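Local coordinates for endoglucanase (Ganoderma lucidum, PDB 5D8Z), which probably hydrolyses internal beta-1,4-glycosidic bonds of cellulose as a family 5 endoglucanase built on a TIM barrel, at residues A[205-218]-A[256-270]. Sequence-based numbering, arbitrary orientation.
Sequences AETFVSNGSADALK and NAWAPLAEWLRCNGR
On the outer wall of the TIM barrel, the loop and short helix that follow strand 194-198 pack against helix 254-267, which follows strand 230-235; the axes of helices 213-218 and 256-267 run 25° apart. Trp264 carries the middle of the contact. With its CG anti to the backbone N (chi1 -168°), the indole reaches across to 205-218. Val209 CG1 makes a CH-pi contact over the Trp264 five-membered ring, 3.9 Å from its centroid. On the same face, Ala214 CB does likewise over the Trp264 six-membered ring, at 4.0 Å. Asn268 ND2 lies 3.1 Å above the opposite Trp264 face and donates an almost straight hydrogen bond (178°) to Trp264 O. Lys218 NZ, at the end of an extended chain, donates a hydrogen bond to Asn268 OD1 (2.9 Å), in the carbonyl plane and on a lone pair. Val209 CG2 touches Leu261 CD1 at 3.9 Å, and Ala205 CB lies over a face of Trp258, whose ring meets Phe303 edge-to-face. The Arg270 guanidinium hydrogen-bonds through NH2 to Leu230 O, at the start of strand 230-235. Gripped at both ends, the Asn268 amide is fixed in rotation, roughly parallel to the indole, and the lysine charge would probably polarise it and strengthen its N-H as a donor.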
ATOM      1  N   ALA A 205      -3.774  -5.763  10.763  1.00 40.58           N
ATOM      2  CA  ALA A 205      -2.924  -6.912  11.083  1.00 42.20           C
ATOM      3  C   ALA A 205      -3.363  -7.670  12.334  1.00 41.02           C
ATOM      4  O   ALA A 205      -3.031  -8.833  12.499  1.00 39.39           O
ATOM      5  CB  ALA A 205      -1.488  -6.454  11.279  1.00 43.17           C
ATOM      6  N   GLU A 206      -4.064  -6.988  13.229  1.00 42.16           N
ATOM      7  CA  GLU A 206      -4.528  -7.575  14.478  1.00 44.43           C
ATOM      8  C   GLU A 206      -5.640  -8.590  14.269  1.00 45.24           C
ATOM      9  O   GLU A 206      -5.707  -9.581  14.964  1.00 44.24           O
ATOM     10  CB  GLU A 206      -5.017  -6.470  15.396  1.00 46.32           C
ATOM     11  CG  GLU A 206      -5.504  -6.911  16.757  1.00 50.77           C
ATOM     12  CD  GLU A 206      -5.156  -5.889  17.827  1.00 60.98           C
ATOM     13  OE1 GLU A 206      -3.999  -5.394  17.815  1.00 72.22           O
ATOM     14  OE2 GLU A 206      -6.016  -5.571  18.682  1.00 59.07           O
ATOM     15  N   THR A 207      -6.526  -8.345  13.318  1.00 48.73           N
ATOM     16  CA  THR A 207      -7.663  -9.244  13.102  1.00 48.62           C
ATOM     17  C   THR A 207      -7.494 -10.093  11.861  1.00 44.56           C
ATOM     18  O   THR A 207      -8.380 -10.864  11.539  1.00 45.10           O
ATOM     19  CB  THR A 207      -8.941  -8.436  12.898  1.00 49.44           C
ATOM     20  OG1 THR A 207      -8.756  -7.597  11.742  1.00 58.76           O
ATOM     21  CG2 THR A 207      -9.213  -7.584  14.125  1.00 47.33           C
ATOM     22  N   PHE A 208      -6.375  -9.946  11.162  1.00 39.87           N
ATOM     23  CA  PHE A 208      -6.207 -10.594   9.880  1.00 40.49           C
ATOM     24  C   PHE A 208      -6.474 -12.084   9.871  1.00 42.77           C
ATOM     25  O   PHE A 208      -7.026 -12.594   8.906  1.00 48.96           O
ATOM     26  CB  PHE A 208      -4.807 -10.373   9.339  1.00 40.81           C
ATOM     27  CG  PHE A 208      -4.663 -10.739   7.888  1.00 40.07           C
ATOM     28  CD1 PHE A 208      -5.103  -9.875   6.908  1.00 38.01           C
ATOM     29  CD2 PHE A 208      -4.102 -11.953   7.511  1.00 40.95           C
ATOM     30  CE1 PHE A 208      -4.992 -10.207   5.576  1.00 40.68           C
ATOM     31  CE2 PHE A 208      -3.975 -12.290   6.178  1.00 42.72           C
ATOM     32  CZ  PHE A 208      -4.418 -11.414   5.204  1.00 42.21           C
ATOM     33  N   VAL A 209      -6.053 -12.784  10.921  1.00 45.77           N
ATOM     34  CA  VAL A 209      -6.340 -14.220  11.087  1.00 44.17           C
ATOM     35  C   VAL A 209      -7.691 -14.443  11.791  1.00 45.39           C
ATOM     36  O   VAL A 209      -8.493 -15.280  11.346  1.00 43.83           O
ATOM     37  CB  VAL A 209      -5.231 -14.932  11.896  1.00 45.99           C
ATOM     38  CG1 VAL A 209      -5.494 -16.434  11.961  1.00 46.81           C
ATOM     39  CG2 VAL A 209      -3.846 -14.648  11.305  1.00 46.13           C
ATOM     40  N   SER A 210      -7.949 -13.707  12.875  1.00 41.37           N
ATOM     41  CA  SER A 210      -9.137 -13.973  13.660  1.00 43.72           C
ATOM     42  C   SER A 210     -10.474 -13.739  12.936  1.00 50.95           C
ATOM     43  O   SER A 210     -11.483 -14.341  13.314  1.00 58.53           O
ATOM     44  CB  SER A 210      -9.116 -13.193  14.975  1.00 43.46           C
ATOM     45  OG  SER A 210      -9.223 -11.808  14.786  1.00 43.69           O
ATOM     46  N   ASN A 211     -10.513 -12.886  11.915  1.00 49.14           N
ATOM     47  CA  ASN A 211     -11.790 -12.617  11.226  1.00 46.02           C
ATOM     48  C   ASN A 211     -11.991 -13.415   9.957  1.00 44.96           C
ATOM     49  O   ASN A 211     -13.003 -13.269   9.275  1.00 46.47           O
ATOM     50  CB  ASN A 211     -11.966 -11.127  10.920  1.00 44.78           C
ATOM     51  CG  ASN A 211     -10.965 -10.594   9.914  1.00 44.72           C
ATOM     52  OD1 ASN A 211     -10.375 -11.330   9.110  1.00 45.32           O
ATOM     53  ND2 ASN A 211     -10.751  -9.295   9.974  1.00 45.51           N
ATOM     54  N   GLY A 212     -11.013 -14.234   9.614  1.00 43.64           N
ATOM     55  CA  GLY A 212     -11.164 -15.145   8.504  1.00 40.42           C
ATOM     56  C   GLY A 212     -10.465 -14.656   7.286  1.00 40.74           C
ATOM     57  O   GLY A 212     -10.437 -15.362   6.271  1.00 43.79           O
ATOM     58  N   SER A 213      -9.870 -13.473   7.357  1.00 40.29           N
ATOM     59  CA  SER A 213      -9.224 -12.939   6.168  1.00 43.51           C
ATOM     60  C   SER A 213      -8.132 -13.876   5.666  1.00 42.71           C
ATOM     61  O   SER A 213      -8.082 -14.196   4.477  1.00 43.61           O
ATOM     62  CB  SER A 213      -8.688 -11.541   6.418  1.00 47.56           C
ATOM     63  OG  SER A 213      -9.714 -10.695   6.910  1.00 52.32           O
ATOM     64  N   ALA A 214      -7.305 -14.367   6.583  1.00 41.75           N
ATOM     65  CA  ALA A 214      -6.197 -15.256   6.231  1.00 43.99           C
ATOM     66  C   ALA A 214      -6.622 -16.581   5.615  1.00 44.72           C
ATOM     67  O   ALA A 214      -6.111 -16.970   4.547  1.00 40.87           O
ATOM     68  CB  ALA A 214      -5.335 -15.514   7.456  1.00 49.34           C
ATOM     69  N   ASP A 215      -7.541 -17.293   6.269  1.00 49.69           N
ATOM     70  CA  ASP A 215      -7.951 -18.595   5.713  1.00 56.68           C
ATOM     71  C   ASP A 215      -8.660 -18.503   4.330  1.00 48.92           C
ATOM     72  O   ASP A 215      -8.391 -19.281   3.412  1.00 47.10           O
ATOM     73  CB  ASP A 215      -8.694 -19.451   6.762  1.00 65.79           C
ATOM     74  CG  ASP A 215      -7.711 -20.429   7.535  1.00 84.52           C
ATOM     75  OD1 ASP A 215      -6.756 -20.988   6.908  1.00 86.24           O
ATOM     76  OD2 ASP A 215      -7.873 -20.632   8.767  1.00 84.11           O
ATOM     77  N   ALA A 216      -9.485 -17.488   4.149  1.00 43.17           N
ATOM     78  CA  ALA A 216     -10.080 -17.241   2.855  1.00 40.48           C
ATOM     79  C   ALA A 216      -9.017 -16.939   1.815  1.00 37.18           C
ATOM     80  O   ALA A 216      -9.021 -17.510   0.720  1.00 34.52           O
ATOM     81  CB  ALA A 216     -11.042 -16.089   2.958  1.00 42.08           C
ATOM     82  N   LEU A 217      -8.094 -16.052   2.167  1.00 34.49           N
ATOM     83  CA  LEU A 217      -7.127 -15.597   1.193  1.00 38.57           C
ATOM     84  C   LEU A 217      -6.016 -16.591   0.980  1.00 40.61           C
ATOM     85  O   LEU A 217      -5.382 -16.598  -0.083  1.00 39.57           O
ATOM     86  CB  LEU A 217      -6.580 -14.209   1.551  1.00 40.20           C
ATOM     87  CG  LEU A 217      -7.572 -13.053   1.323  1.00 38.92           C
ATOM     88  CD1 LEU A 217      -7.082 -11.762   1.936  1.00 40.65           C
ATOM     89  CD2 LEU A 217      -7.815 -12.843  -0.150  1.00 39.33           C
ATOM     90  N   LYS A 218      -5.803 -17.468   1.965  1.00 46.20           N
ATOM     91  CA  LYS A 218      -4.909 -18.611   1.752  1.00 45.90           C
ATOM     92  C   LYS A 218      -5.286 -19.480   0.512  1.00 44.61           C
ATOM     93  O   LYS A 218      -4.420 -20.113  -0.076  1.00 47.60           O
ATOM     94  CB  LYS A 218      -4.759 -19.464   3.012  1.00 43.28           C
ATOM     95  CG  LYS A 218      -3.687 -20.507   2.802  1.00 41.81           C
ATOM     96  CD  LYS A 218      -3.296 -21.260   4.044  1.00 41.65           C
ATOM     97  CE  LYS A 218      -2.294 -22.343   3.647  1.00 43.47           C
ATOM     98  NZ  LYS A 218      -2.092 -23.402   4.669  1.00 42.39           N
ATOM     99  N   ASN A 256      -0.313  -7.976  20.431  1.00 71.23           N
ATOM    100  CA  ASN A 256      -1.664  -8.195  19.889  1.00 67.62           C
ATOM    101  C   ASN A 256      -1.756  -8.386  18.375  1.00 62.05           C
ATOM    102  O   ASN A 256      -2.814  -8.789  17.876  1.00 56.31           O
ATOM    103  CB  ASN A 256      -2.581  -7.056  20.323  1.00 71.55           C
ATOM    104  CG  ASN A 256      -2.748  -6.987  21.834  1.00 80.31           C
ATOM    105  OD1 ASN A 256      -2.107  -7.737  22.585  1.00 85.39           O
ATOM    106  ND2 ASN A 256      -3.614  -6.083  22.290  1.00 83.99           N
ATOM    107  N   ALA A 257      -0.655  -8.130  17.657  1.00 54.50           N
ATOM    108  CA  ALA A 257      -0.679  -8.150  16.206  1.00 47.99           C
ATOM    109  C   ALA A 257       0.470  -8.894  15.550  1.00 46.66           C
ATOM    110  O   ALA A 257       0.242  -9.898  14.899  1.00 46.68           O
ATOM    111  CB  ALA A 257      -0.743  -6.737  15.695  1.00 47.94           C
ATOM    112  N   TRP A 258       1.702  -8.425  15.707  1.00 48.48           N
ATOM    113  CA  TRP A 258       2.798  -9.006  14.933  1.00 47.50           C
ATOM    114  C   TRP A 258       3.228 -10.361  15.435  1.00 45.92           C
ATOM    115  O   TRP A 258       3.630 -11.198  14.636  1.00 45.89           O
ATOM    116  CB  TRP A 258       4.008  -8.089  14.865  1.00 47.91           C
ATOM    117  CG  TRP A 258       3.665  -6.760  14.439  1.00 46.17           C
ATOM    118  CD1 TRP A 258       3.695  -5.657  15.192  1.00 48.31           C
ATOM    119  CD2 TRP A 258       3.185  -6.363  13.150  1.00 48.07           C
ATOM    120  NE1 TRP A 258       3.295  -4.572  14.464  1.00 49.68           N
ATOM    121  CE2 TRP A 258       2.967  -4.979  13.201  1.00 48.52           C
ATOM    122  CE3 TRP A 258       2.922  -7.041  11.957  1.00 46.14           C
ATOM    123  CZ2 TRP A 258       2.491  -4.257  12.112  1.00 45.12           C
ATOM    124  CZ3 TRP A 258       2.463  -6.321  10.876  1.00 44.51           C
ATOM    125  CH2 TRP A 258       2.255  -4.940  10.958  1.00 44.68           C
ATOM    126  N   ALA A 259       3.172 -10.584  16.743  1.00 47.23           N
ATOM    127  CA  ALA A 259       3.508 -11.922  17.280  1.00 48.30           C
ATOM    128  C   ALA A 259       2.533 -12.972  16.773  1.00 48.87           C
ATOM    129  O   ALA A 259       2.973 -13.871  16.038  1.00 48.09           O
ATOM    130  CB  ALA A 259       3.558 -11.931  18.804  1.00 50.68           C
ATOM    131  N   PRO A 260       1.210 -12.849  17.112  1.00 46.87           N
ATOM    132  CA  PRO A 260       0.249 -13.860  16.631  1.00 46.66           C
ATOM    133  C   PRO A 260       0.334 -14.006  15.133  1.00 44.80           C
ATOM    134  O   PRO A 260       0.296 -15.119  14.581  1.00 45.50           O
ATOM    135  CB  PRO A 260      -1.116 -13.281  17.020  1.00 44.42           C
ATOM    136  CG  PRO A 260      -0.826 -12.368  18.147  1.00 44.49           C
ATOM    137  CD  PRO A 260       0.498 -11.754  17.790  1.00 46.89           C
ATOM    138  N   LEU A 261       0.492 -12.884  14.466  1.00 41.34           N
ATOM    139  CA  LEU A 261       0.493 -12.962  13.039  1.00 46.07           C
ATOM    140  C   LEU A 261       1.633 -13.839  12.513  1.00 45.20           C
ATOM    141  O   LEU A 261       1.396 -14.747  11.719  1.00 46.32           O
ATOM    142  CB  LEU A 261       0.514 -11.570  12.419  1.00 47.68           C
ATOM    143  CG  LEU A 261       0.459 -11.675  10.904  1.00 47.59           C
ATOM    144  CD1 LEU A 261      -0.765 -12.469  10.464  1.00 49.53           C
ATOM    145  CD2 LEU A 261       0.481 -10.293  10.314  1.00 48.01           C
ATOM    146  N   ALA A 262       2.848 -13.585  12.979  1.00 45.26           N
ATOM    147  CA  ALA A 262       4.022 -14.369  12.559  1.00 49.78           C
ATOM    148  C   ALA A 262       3.887 -15.858  12.852  1.00 48.93           C
ATOM    149  O   ALA A 262       4.270 -16.690  12.029  1.00 44.13           O
ATOM    150  CB  ALA A 262       5.283 -13.841  13.221  1.00 50.51           C
ATOM    151  N   GLU A 263       3.360 -16.192  14.026  1.00 52.76           N
ATOM    152  CA  GLU A 263       3.151 -17.591  14.373  1.00 53.87           C
ATOM    153  C   GLU A 263       2.332 -18.186  13.279  1.00 53.60           C
ATOM    154  O   GLU A 263       2.762 -19.154  12.648  1.00 60.62           O
ATOM    155  CB  GLU A 263       2.401 -17.748  15.676  1.00 58.48           C
ATOM    156  CG  GLU A 263       3.236 -17.499  16.908  1.00 66.91           C
ATOM    157  CD  GLU A 263       2.362 -17.354  18.143  1.00 82.50           C
ATOM    158  OE1 GLU A 263       1.140 -17.624  18.034  1.00 84.70           O
ATOM    159  OE2 GLU A 263       2.891 -16.962  19.213  1.00 94.31           O
ATOM    160  N   TRP A 264       1.172 -17.578  13.021  1.00 50.35           N
ATOM    161  CA  TRP A 264       0.286 -18.074  11.975  1.00 45.35           C
ATOM    162  C   TRP A 264       1.020 -18.135  10.634  1.00 39.91           C
ATOM    163  O   TRP A 264       1.017 -19.149   9.958  1.00 38.14           O
ATOM    164  CB  TRP A 264      -1.004 -17.232  11.860  1.00 45.35           C
ATOM    165  CG  TRP A 264      -1.992 -17.927  10.988  1.00 43.22           C
ATOM    166  CD1 TRP A 264      -2.955 -18.806  11.394  1.00 46.09           C
ATOM    167  CD2 TRP A 264      -2.060 -17.888   9.559  1.00 39.26           C
ATOM    168  NE1 TRP A 264      -3.633 -19.300  10.306  1.00 44.45           N
ATOM    169  CE2 TRP A 264      -3.090 -18.765   9.166  1.00 41.17           C
ATOM    170  CE3 TRP A 264      -1.354 -17.202   8.576  1.00 40.28           C
ATOM    171  CZ2 TRP A 264      -3.441 -18.963   7.827  1.00 39.98           C
ATOM    172  CZ3 TRP A 264      -1.699 -17.400   7.235  1.00 40.42           C
ATOM    173  CH2 TRP A 264      -2.733 -18.271   6.877  1.00 40.00           C
ATOM    174  N   LEU A 265       1.650 -17.040  10.251  1.00 39.72           N
ATOM    175  CA  LEU A 265       2.329 -16.988   8.959  1.00 42.11           C
ATOM    176  C   LEU A 265       3.396 -18.056   8.758  1.00 42.84           C
ATOM    177  O   LEU A 265       3.642 -18.496   7.624  1.00 39.16           O
ATOM    178  CB  LEU A 265       2.997 -15.633   8.768  1.00 41.75           C
ATOM    179  CG  LEU A 265       2.032 -14.538   8.356  1.00 43.95           C
ATOM    180  CD1 LEU A 265       2.754 -13.223   8.475  1.00 45.32           C
ATOM    181  CD2 LEU A 265       1.556 -14.722   6.926  1.00 47.13           C
ATOM    182  N   ARG A 266       4.055 -18.437   9.849  1.00 43.95           N
ATOM    183  CA  ARG A 266       5.233 -19.298   9.770  1.00 48.12           C
ATOM    184  C   ARG A 266       4.798 -20.728   9.472  1.00 47.00           C
ATOM    185  O   ARG A 266       5.187 -21.349   8.456  1.00 44.56           O
ATOM    186  CB  ARG A 266       5.992 -19.218  11.091  1.00 49.43           C
ATOM    187  CG  ARG A 266       7.379 -19.807  11.087  1.00 50.51           C
ATOM    188  CD  ARG A 266       8.137 -19.302  12.311  1.00 51.12           C
ATOM    189  NE  ARG A 266       8.840 -18.039  12.050  1.00 53.48           N
ATOM    190  CZ  ARG A 266       8.731 -16.916  12.765  1.00 53.11           C
ATOM    191  NH1 ARG A 266       7.933 -16.830  13.819  1.00 51.58           N
ATOM    192  NH2 ARG A 266       9.437 -15.848  12.420  1.00 54.16           N
ATOM    193  N   CYS A 267       3.925 -21.225  10.332  1.00 45.39           N
ATOM    194  CA  CYS A 267       3.507 -22.584  10.212  1.00 45.85           C
ATOM    195  C   CYS A 267       2.781 -22.827   8.885  1.00 43.59           C
ATOM    196  O   CYS A 267       2.838 -23.945   8.357  1.00 44.62           O
ATOM    197  CB  CYS A 267       2.685 -22.974  11.419  1.00 47.99           C
ATOM    198  SG  CYS A 267       1.020 -22.319  11.404  1.00 52.84           S
ATOM    199  N   ASN A 268       2.173 -21.787   8.308  1.00 40.49           N
ATOM    200  CA  ASN A 268       1.514 -21.924   6.989  1.00 38.91           C
ATOM    201  C   ASN A 268       2.396 -21.713   5.773  1.00 39.49           C
ATOM    202  O   ASN A 268       1.948 -21.970   4.644  1.00 41.70           O
ATOM    203  CB  ASN A 268       0.290 -21.022   6.890  1.00 38.21           C
ATOM    204  CG  ASN A 268      -0.867 -21.525   7.742  1.00 37.92           C
ATOM    205  OD1 ASN A 268      -1.677 -22.347   7.294  1.00 33.66           O
ATOM    206  ND2 ASN A 268      -0.946 -21.035   8.981  1.00 36.35           N
ATOM    207  N   GLY A 269       3.639 -21.262   5.984  1.00 39.60           N
ATOM    208  CA  GLY A 269       4.609 -21.124   4.887  1.00 37.79           C
ATOM    209  C   GLY A 269       4.291 -19.957   3.978  1.00 38.63           C
ATOM    210  O   GLY A 269       4.522 -19.990   2.765  1.00 36.77           O
ATOM    211  N   ARG A 270       3.771 -18.912   4.593  1.00 40.10           N
ATOM    212  CA  ARG A 270       3.284 -17.764   3.880  1.00 46.28           C
ATOM    213  C   ARG A 270       3.855 -16.476   4.465  1.00 47.66           C
ATOM    214  O   ARG A 270       4.257 -16.428   5.619  1.00 51.77           O
ATOM    215  CB  ARG A 270       1.749 -17.736   3.931  1.00 45.27           C
ATOM    216  CG  ARG A 270       1.080 -18.827   3.126  1.00 46.39           C
ATOM    217  CD  ARG A 270       1.581 -18.912   1.673  1.00 48.92           C
ATOM    218  NE  ARG A 270       1.049 -17.900   0.756  1.00 52.40           N
ATOM    219  CZ  ARG A 270      -0.195 -17.887   0.259  1.00 54.90           C
ATOM    220  NH1 ARG A 270      -1.102 -18.813   0.598  1.00 56.21           N
ATOM    221  NH2 ARG A 270      -0.547 -16.930  -0.586  1.00 55.13           N
TER